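Local coordinates for bifunctional cytochrome P450/NADPH--P450 reductase (Deinococcus aerius, PDB 7F3H), which hydroxylates organic substrates, probably including fatty acids, at its heme iron, fed with electrons from NADPH through a fused reductase, at residues Leu177-Arg182 against Ile212-Glu217. Numbering follows the deposited sequence.
Sequences LQALAR and IASMNE
M215 reaches from 212-217 onto the backbone of 177-182 and supplies most of the apolar contact. Its CG packs 4.0 Å from A179 CB, and its SD lies 3.8 Å from L180 CB. With M215 CG anti to its own carbonyl carbon (chi1 -67°) and the chain bent at chi3, the thioether end runs along the partner helix, bringing CE to 3.6 Å from L180 CA. The L180 side chain crosses that of M215 at about a right angle, and CD1 of L180 also meets the sulfur. Where the two backbones come nearest, A179 CA and M215 CA are 7.1 Å apart; the side chain of A179 is a single methyl directed at the other helix, consistent with the close approach.

The paired elements are helices 175-190 and 199-227 of the cytochrome P450 fold, which correspond by their order in the chain to the F and G helices over the distal side of the heme. Their local axes approach to 9.2 Å and run in broadly opposed directions, with 136° between them. L180 and M215 both also touch M262 of the long distal helix 254-285, which carries the AGHETT motif of the family, so the three helices share an apolar interior. The side chain of L180 is about 12 Å from the heme.

No hydrogen bond joins the two segments; the methionine end packs on backbone atoms. The sulfur of M215 sits 3.5 Å from L180 N, and the methyl CE 3.6 Å from A179 O, both van der Waals contacts. On the more exposed flank, S214 OG touches A179 CB, but its hydrogen bond is to D211 O, within its own helix. D211 also forms a salt bridge through OD1 with R182 NH2, a polar link between the two helices beside the methionine packing.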
# COMPACT_ATOMS: atom_id res chain seq x y z
N LEU A 177 0.53 -18.18 4.76
CA LEU A 177 0.02 -17.12 3.88
C LEU A 177 -1.45 -17.33 3.54
O LEU A 177 -2.18 -16.35 3.34
CB LEU A 177 0.88 -17.03 2.62
CG LEU A 177 2.36 -16.74 2.92
CD1 LEU A 177 3.18 -16.80 1.66
CD2 LEU A 177 2.54 -15.40 3.63
N GLN A 178 -1.91 -18.59 3.48
CA GLN A 178 -3.34 -18.82 3.29
C GLN A 178 -4.14 -18.33 4.50
O GLN A 178 -5.21 -17.72 4.35
CB GLN A 178 -3.61 -20.31 3.04
CG GLN A 178 -3.28 -20.78 1.62
CD GLN A 178 -3.20 -22.30 1.49
OE1 GLN A 178 -3.33 -23.04 2.47
NE2 GLN A 178 -2.98 -22.77 0.27
N ALA A 179 -3.60 -18.56 5.71
CA ALA A 179 -4.21 -18.04 6.92
C ALA A 179 -4.22 -16.50 6.91
O ALA A 179 -5.24 -15.88 7.24
CB ALA A 179 -3.46 -18.58 8.15
N LEU A 180 -3.09 -15.88 6.53
CA LEU A 180 -3.06 -14.42 6.36
C LEU A 180 -4.17 -13.95 5.42
O LEU A 180 -4.90 -13.00 5.73
CB LEU A 180 -1.70 -13.96 5.83
CG LEU A 180 -1.50 -12.44 5.75
CD1 LEU A 180 -1.62 -11.84 7.16
CD2 LEU A 180 -0.17 -12.09 5.14
N ALA A 181 -4.27 -14.58 4.24
CA ALA A 181 -5.27 -14.16 3.26
C ALA A 181 -6.69 -14.28 3.82
O ALA A 181 -7.48 -13.32 3.75
CB ALA A 181 -5.12 -14.98 1.96
N ARG A 182 -7.01 -15.44 4.40
CA ARG A 182 -8.32 -15.66 5.00
C ARG A 182 -8.61 -14.61 6.07
O ARG A 182 -9.70 -14.03 6.10
CB ARG A 182 -8.38 -17.06 5.61
CG ARG A 182 -8.42 -18.22 4.63
CD ARG A 182 -8.83 -19.54 5.35
NE ARG A 182 -7.86 -19.92 6.37
CZ ARG A 182 -6.78 -20.67 6.12
NH1 ARG A 182 -6.56 -21.13 4.89
NH2 ARG A 182 -5.93 -20.98 7.09
N ILE A 212 -5.52 -16.66 13.14
CA ILE A 212 -4.63 -15.68 13.75
C ILE A 212 -3.68 -16.36 14.71
O ILE A 212 -2.48 -16.07 14.73
CB ILE A 212 -5.40 -14.56 14.47
CG1 ILE A 212 -6.40 -13.86 13.54
CG2 ILE A 212 -4.42 -13.60 15.08
CD1 ILE A 212 -7.08 -12.68 14.18
N ALA A 213 -4.21 -17.30 15.51
CA ALA A 213 -3.37 -18.06 16.43
C ALA A 213 -2.26 -18.81 15.69
O ALA A 213 -1.11 -18.85 16.13
CB ALA A 213 -4.22 -19.03 17.24
N SER A 214 -2.61 -19.46 14.59
CA SER A 214 -1.61 -20.21 13.82
C SER A 214 -0.49 -19.29 13.31
O SER A 214 0.70 -19.64 13.33
CB SER A 214 -2.28 -20.94 12.66
OG SER A 214 -2.71 -20.02 11.66
N MET A 215 -0.87 -18.07 12.90
CA MET A 215 0.14 -17.10 12.47
C MET A 215 1.02 -16.65 13.63
O MET A 215 2.26 -16.68 13.52
CB MET A 215 -0.55 -15.89 11.83
CG MET A 215 -1.22 -16.26 10.53
SD MET A 215 -1.54 -14.85 9.50
CE MET A 215 -3.24 -14.51 9.93
N ASN A 216 0.40 -16.21 14.73
CA ASN A 216 1.15 -15.83 15.93
C ASN A 216 2.09 -16.95 16.34
O ASN A 216 3.25 -16.69 16.67
CB ASN A 216 0.20 -15.50 17.09
CG ASN A 216 -0.68 -14.29 16.81
OD1 ASN A 216 -0.41 -13.53 15.88
ND2 ASN A 216 -1.75 -14.10 17.61
N GLU A 217 1.62 -18.20 16.31
CA GLU A 217 2.44 -19.35 16.68
C GLU A 217 3.69 -19.47 15.81
O GLU A 217 4.79 -19.69 16.33
CB GLU A 217 1.62 -20.65 16.62
CG GLU A 217 0.80 -20.90 17.88
CD GLU A 217 1.67 -21.26 19.10
OE1 GLU A 217 2.40 -22.29 19.02
OE2 GLU A 217 1.60 -20.51 20.12